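Local coordinates for phosphonate monoester hydrolase (Ruegeria pomeroyi, PDB 4UPK), which is a hydrolase of the sulfatase family within the alkaline phosphatase superfamily, and forms an assembly of four chains, at residues A[33-45]-A[230-244]. Numbering follows the deposited sequence.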
loop_
_atom_site.group_PDB
_atom_site.type_symbol
_atom_site.label_atom_id
_atom_site.label_comp_id
_atom_site.label_asym_id
_atom_site.label_seq_id
_atom_site.Cartn_x
_atom_site.Cartn_y
_atom_site.Cartn_z
ATOM N N GLN A 33 -3.149 25.743 23.901
ATOM C CA GLN A 33 -1.714 26.004 24.021
ATOM C C GLN A 33 -1.089 26.427 22.677
ATOM O O GLN A 33 -0.501 27.509 22.591
ATOM C CB GLN A 33 -0.982 24.802 24.663
ATOM C CG GLN A 33 0.464 25.078 25.101
ATOM C CD GLN A 33 0.610 25.914 26.360
ATOM O OE1 GLN A 33 -0.355 26.453 26.919
ATOM N NE2 GLN A 33 1.841 26.050 26.827
ATOM N N SER A 34 -1.217 25.580 21.636
ATOM C CA SER A 34 -0.688 25.890 20.306
ATOM C C SER A 34 -1.773 25.622 19.266
ATOM O O SER A 34 -1.965 24.480 18.837
ATOM C CB SER A 34 0.564 25.068 20.005
ATOM O OG SER A 34 1.590 25.258 20.967
ATOM N N ASN A 35 -2.505 26.671 18.882
ATOM C CA ASN A 35 -3.568 26.537 17.890
ATOM C C ASN A 35 -3.106 27.053 16.560
ATOM O O ASN A 35 -2.208 27.900 16.496
ATOM C CB ASN A 35 -4.821 27.312 18.303
ATOM C CG ASN A 35 -5.434 26.935 19.627
ATOM O OD1 ASN A 35 -5.680 25.758 19.927
ATOM N ND2 ASN A 35 -5.751 27.952 20.423
ATOM N N VAL A 36 -3.724 26.542 15.482
ATOM C CA VAL A 36 -3.479 27.023 14.130
ATOM C C VAL A 36 -4.813 27.384 13.468
ATOM O O VAL A 36 -5.695 26.539 13.332
ATOM C CB VAL A 36 -2.573 26.103 13.251
ATOM C CG1 VAL A 36 -2.325 26.737 11.874
ATOM C CG2 VAL A 36 -1.241 25.810 13.946
ATOM N N LEU A 37 -4.962 28.657 13.097
ATOM C CA LEU A 37 -6.141 29.154 12.403
ATOM C C LEU A 37 -5.693 29.605 11.031
ATOM O O LEU A 37 -5.030 30.635 10.886
ATOM C CB LEU A 37 -6.887 30.277 13.167
ATOM C CG LEU A 37 -8.116 30.910 12.433
ATOM C CD1 LEU A 37 -9.214 29.879 12.155
ATOM C CD2 LEU A 37 -8.669 32.069 13.190
ATOM N N PHE A 38 -6.042 28.804 10.024
ATOM C CA PHE A 38 -5.674 29.034 8.640
ATOM C C PHE A 38 -6.904 29.413 7.815
ATOM O O PHE A 38 -7.740 28.552 7.498
ATOM C CB PHE A 38 -4.957 27.785 8.088
ATOM C CG PHE A 38 -4.272 27.901 6.745
ATOM C CD1 PHE A 38 -4.114 29.141 6.123
ATOM C CD2 PHE A 38 -3.736 26.779 6.126
ATOM C CE1 PHE A 38 -3.476 29.246 4.886
ATOM C CE2 PHE A 38 -3.103 26.884 4.889
ATOM C CZ PHE A 38 -2.960 28.121 4.289
ATOM N N ILE A 39 -7.029 30.733 7.500
ATOM C CA ILE A 39 -8.140 31.245 6.689
ATOM C C ILE A 39 -7.630 31.564 5.292
ATOM O O ILE A 39 -6.626 32.271 5.150
ATOM C CB ILE A 39 -8.930 32.470 7.285
ATOM C CG1 ILE A 39 -9.405 32.218 8.716
ATOM C CG2 ILE A 39 -10.134 32.894 6.353
ATOM C CD1 ILE A 39 -9.992 33.488 9.395
ATOM N N ILE A 40 -8.375 31.079 4.274
ATOM C CA ILE A 40 -8.130 31.325 2.863
ATOM C C ILE A 40 -9.412 31.885 2.243
ATOM O O ILE A 40 -10.458 31.215 2.234
ATOM C CB ILE A 40 -7.570 30.076 2.076
ATOM C CG1 ILE A 40 -6.233 29.579 2.673
ATOM C CG2 ILE A 40 -7.434 30.393 0.558
ATOM C CD1 ILE A 40 -5.675 28.325 2.053
ATOM N N ILE A 41 -9.319 33.125 1.745
ATOM C CA ILE A 41 -10.408 33.812 1.059
ATOM C C ILE A 41 -10.138 33.522 -0.428
ATOM O O ILE A 41 -9.011 33.678 -0.874
ATOM C CB ILE A 41 -10.429 35.351 1.374
ATOM C CG1 ILE A 41 -10.592 35.631 2.879
ATOM C CG2 ILE A 41 -11.533 36.085 0.578
ATOM C CD1 ILE A 41 -10.176 37.078 3.309
ATOM N N ASP A 42 -11.142 33.050 -1.170
ATOM C CA ASP A 42 -10.981 32.785 -2.591
ATOM C C ASP A 42 -11.163 34.117 -3.369
ATOM O O ASP A 42 -12.105 34.891 -3.093
ATOM C CB ASP A 42 -12.016 31.748 -3.064
ATOM C CG ASP A 42 -11.568 30.807 -4.167
ATOM O OD1 ASP A 42 -11.360 31.280 -5.300
ATOM O OD2 ASP A 42 -11.488 29.579 -3.911
ATOM N N GLN A 43 -10.219 34.387 -4.303
ATOM C CA GLN A 43 -10.214 35.484 -5.280
ATOM C C GLN A 43 -10.062 36.921 -4.791
ATOM O O GLN A 43 -10.277 37.823 -5.592
ATOM C CB GLN A 43 -11.392 35.327 -6.270
ATOM C CG GLN A 43 -10.984 35.260 -7.726
ATOM C CD GLN A 43 -11.889 34.393 -8.576
ATOM O OE1 GLN A 43 -12.702 34.879 -9.358
ATOM N NE2 GLN A 43 -11.752 33.084 -8.471
ATOM N N LEU A 44 -9.658 37.158 -3.521
ATOM C CA LEU A 44 -9.441 38.519 -2.996
ATOM C C LEU A 44 -8.105 39.138 -3.472
ATOM O O LEU A 44 -7.036 38.581 -3.208
ATOM C CB LEU A 44 -9.614 38.610 -1.457
ATOM C CG LEU A 44 -9.652 40.041 -0.821
ATOM C CD1 LEU A 44 -10.854 40.841 -1.268
ATOM C CD2 LEU A 44 -9.574 39.987 0.701
ATOM N N ARG A 45 -8.179 40.279 -4.199
ATOM C CA ARG A 45 -6.996 40.974 -4.730
ATOM C C ARG A 45 -6.193 41.594 -3.608
ATOM O O ARG A 45 -6.783 42.061 -2.635
ATOM C CB ARG A 45 -7.404 42.088 -5.712
ATOM C CG ARG A 45 -7.863 41.597 -7.075
ATOM C CD ARG A 45 -8.575 42.693 -7.844
ATOM N NE ARG A 45 -7.674 43.783 -8.213
ATOM C CZ ARG A 45 -7.344 44.110 -9.460
ATOM N NH1 ARG A 45 -7.823 43.419 -10.484
ATOM N NH2 ARG A 45 -6.529 45.130 -9.692
ATOM N N GLY A 230 -9.118 25.007 24.642
ATOM C CA GLY A 230 -8.304 24.353 25.663
ATOM C C GLY A 230 -7.345 23.345 25.072
ATOM O O GLY A 230 -6.184 23.280 25.482
ATOM N N GLN A 231 -7.832 22.543 24.109
ATOM C CA GLN A 231 -7.039 21.547 23.387
ATOM C C GLN A 231 -6.332 22.227 22.213
ATOM O O GLN A 231 -6.713 23.332 21.825
ATOM C CB GLN A 231 -7.943 20.411 22.875
ATOM C CG GLN A 231 -8.126 19.265 23.874
ATOM C CD GLN A 231 -9.092 19.525 25.021
ATOM O OE1 GLN A 231 -10.081 20.271 24.906
ATOM N NE2 GLN A 231 -8.855 18.857 26.146
ATOM N N ASN A 232 -5.277 21.596 21.680
ATOM C CA ASN A 232 -4.554 22.170 20.539
ATOM C C ASN A 232 -5.334 21.859 19.275
ATOM O O ASN A 232 -5.475 20.690 18.916
ATOM C CB ASN A 232 -3.128 21.637 20.458
ATOM C CG ASN A 232 -2.197 22.165 21.515
ATOM O OD1 ASN A 232 -2.548 22.996 22.353
ATOM N ND2 ASN A 232 -0.968 21.695 21.484
ATOM N N TRP A 233 -5.893 22.884 18.639
ATOM C CA TRP A 233 -6.669 22.670 17.432
ATOM C C TRP A 233 -6.020 23.293 16.210
ATOM O O TRP A 233 -5.215 24.216 16.328
ATOM C CB TRP A 233 -8.166 23.098 17.596
ATOM C CG TRP A 233 -8.383 24.482 18.115
ATOM C CD1 TRP A 233 -8.775 24.827 19.369
ATOM C CD2 TRP A 233 -8.282 25.706 17.375
ATOM N NE1 TRP A 233 -8.889 26.188 19.473
ATOM C CE2 TRP A 233 -8.583 26.757 18.266
ATOM C CE3 TRP A 233 -7.927 26.024 16.046
ATOM C CZ2 TRP A 233 -8.551 28.104 17.878
ATOM C CZ3 TRP A 233 -7.910 27.356 15.660
ATOM C CH2 TRP A 233 -8.233 28.379 16.568
ATOM N N PHE A 234 -6.383 22.757 15.031
ATOM C CA PHE A 234 -6.016 23.219 13.705
ATOM C C PHE A 234 -7.323 23.296 12.895
ATOM O O PHE A 234 -7.935 22.259 12.588
ATOM C CB PHE A 234 -4.965 22.286 13.050
ATOM C CG PHE A 234 -4.607 22.548 11.604
ATOM C CD1 PHE A 234 -4.612 23.844 11.087
ATOM C CD2 PHE A 234 -4.200 21.510 10.775
ATOM C CE1 PHE A 234 -4.269 24.084 9.747
ATOM C CE2 PHE A 234 -3.856 21.749 9.437
ATOM C CZ PHE A 234 -3.873 23.035 8.939
ATOM N N ALA A 235 -7.757 24.537 12.596
ATOM C CA ALA A 235 -8.983 24.808 11.853
ATOM C C ALA A 235 -8.638 25.517 10.567
ATOM O O ALA A 235 -7.863 26.493 10.565
ATOM C CB ALA A 235 -9.950 25.649 12.679
ATOM N N HIS A 236 -9.199 24.990 9.465
ATOM C CA HIS A 236 -9.016 25.505 8.117
ATOM C C HIS A 236 -10.371 25.989 7.614
ATOM O O HIS A 236 -11.273 25.188 7.384
ATOM C CB HIS A 236 -8.364 24.451 7.179
ATOM C CG HIS A 236 -7.937 25.008 5.856
ATOM N ND1 HIS A 236 -7.566 26.341 5.712
ATOM C CD2 HIS A 236 -7.793 24.389 4.660
ATOM C CE1 HIS A 236 -7.208 26.482 4.450
ATOM N NE2 HIS A 236 -7.343 25.342 3.774
ATOM N N LEU A 237 -10.520 27.315 7.481
ATOM C CA LEU A 237 -11.770 27.974 7.094
ATOM C C LEU A 237 -11.572 28.701 5.745
ATOM O O LEU A 237 -10.651 29.508 5.588
ATOM C CB LEU A 237 -12.228 28.889 8.253
ATOM C CG LEU A 237 -13.415 29.856 8.090
ATOM C CD1 LEU A 237 -14.755 29.140 8.162
ATOM C CD2 LEU A 237 -13.374 30.911 9.183
ATOM N N THR A 238 -12.415 28.330 4.754
ATOM C CA THR A 238 -12.331 28.741 3.356
ATOM C C THR A 238 -13.594 29.419 2.815
ATOM O O THR A 238 -14.602 28.762 2.520
ATOM C CB THR A 238 -11.943 27.522 2.491
ATOM O OG1 THR A 238 -12.971 26.544 2.627
ATOM C CG2 THR A 238 -10.582 26.908 2.875
ATOM N N TYR A 239 -13.508 30.735 2.644
ATOM C CA TYR A 239 -14.578 31.556 2.100
ATOM C C TYR A 239 -14.418 31.657 0.600
ATOM O O TYR A 239 -13.371 32.086 0.123
ATOM C CB TYR A 239 -14.536 32.975 2.695
ATOM C CG TYR A 239 -14.802 33.039 4.180
ATOM C CD1 TYR A 239 -16.099 32.966 4.676
ATOM C CD2 TYR A 239 -13.758 33.231 5.089
ATOM C CE1 TYR A 239 -16.358 33.063 6.041
ATOM C CE2 TYR A 239 -14.006 33.342 6.459
ATOM C CZ TYR A 239 -15.314 33.262 6.929
ATOM O OH TYR A 239 -15.608 33.394 8.262
ATOM N N ILE A 240 -15.457 31.269 -0.134
ATOM C CA ILE A 240 -15.511 31.345 -1.581
ATOM C C ILE A 240 -15.602 32.785 -2.047
ATOM O O ILE A 240 -14.905 33.165 -2.975
ATOM C CB ILE A 240 -16.636 30.424 -2.175
ATOM C CG1 ILE A 240 -16.532 30.308 -3.726
ATOM C CG2 ILE A 240 -18.046 30.813 -1.715
ATOM C CD1 ILE A 240 -15.186 29.633 -4.213
ATOM N N ARG A 241 -16.461 33.590 -1.374
ATOM C CA ARG A 241 -16.690 34.998 -1.641
ATOM C C ARG A 241 -15.468 35.849 -1.313
ATOM O O ARG A 241 -14.807 35.566 -0.309
ATOM C CB ARG A 241 -17.917 35.515 -0.861
ATOM C CG ARG A 241 -19.227 34.799 -1.176
ATOM C CD ARG A 241 -19.541 34.724 -2.647
ATOM N NE ARG A 241 -20.877 34.184 -2.874
ATOM C CZ ARG A 241 -21.550 34.287 -4.017
ATOM N NH1 ARG A 241 -21.033 34.951 -5.045
ATOM N NH2 ARG A 241 -22.754 33.751 -4.130
ATOM N N PRO A 242 -15.139 36.903 -2.119
ATOM C CA PRO A 242 -15.785 37.342 -3.385
ATOM C C PRO A 242 -15.423 36.426 -4.552
ATOM O O PRO A 242 -14.249 36.116 -4.749
ATOM C CB PRO A 242 -15.250 38.771 -3.552
ATOM C CG PRO A 242 -13.846 38.704 -2.957
ATOM C CD PRO A 242 -13.953 37.743 -1.796
ATOM N N HIS A 243 -16.419 35.915 -5.274
ATOM C CA HIS A 243 -16.192 34.948 -6.368
ATOM C C HIS A 243 -17.476 34.835 -7.191
ATOM O O HIS A 243 -18.554 34.879 -6.587
ATOM C CB HIS A 243 -15.866 33.558 -5.767
ATOM C CG HIS A 243 -15.351 32.508 -6.706
ATOM N ND1 HIS A 243 -16.200 31.825 -7.572
ATOM C CD2 HIS A 243 -14.122 31.947 -6.777
ATOM C CE1 HIS A 243 -15.434 30.945 -8.206
ATOM N NE2 HIS A 243 -14.181 30.973 -7.755
ATOM N N PRO A 244 -17.395 34.669 -8.548
ATOM C CA PRO A 244 -18.623 34.508 -9.345
ATOM C C PRO A 244 -19.423 33.254 -8.933
ATOM O O PRO A 244 -18.825 32.326 -8.388
ATOM C CB PRO A 244 -18.090 34.407 -10.790
ATOM C CG PRO A 244 -16.672 33.995 -10.667
ATOM C CD PRO A 244 -16.187 34.615 -9.409
HETATM O O HOH W 1 1.314 22.901 22.747
HETATM O O HOH W 2 -11.230 29.863 0.207
#
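F38 and H236, neighbours in register on strands 35-41 and 234-239, form an offset stack: ring centroids lie 4.7 Å apart, planes 26° from parallel. With CG anti to the backbone N (chi1 -170°), the imidazole runs beside the phenyl ring and turns back to the neighbouring strand, where H236 ND1 donates to F38 O at 2.8 Å. That oxygen lies in the imidazole plane and also accepts L237 N, so two N-H groups grip it from opposite faces of its carbonyl plane; the nearly straight ND1 bond, with the stack, sets the turn of the imidazole. I40 CD1 closes on the imidazole edge, 3.4 Å from H236 CE1.

A second flat pair stands at the strand entry. The N35 amide lies on one face of the W233 indole, planes 12° apart, with N35 CB 3.7 Å from the six-membered ring's centroid. N35 OD1 accepts W233 N in the carbonyl plane, on a lone pair, at 3.2 Å, while L37 CB meets the indole edge; T340 is a further polar partner of the N35 side chain, and W233 NE1 bonds to Q336.

Beyond the strands, D42 OD1 approaches the edge of H243, carboxylate and ring nearly perpendicular, and D42 OD2 is salt-bridged to R86 and hydrogen-bonded to Y130 OH. Six parallel bridges from V36-F234 to I41-Y239, packed between helices 213-224 and 394-402, mark the central beta-sheet of the alpha/beta alkaline phosphatase-like fold.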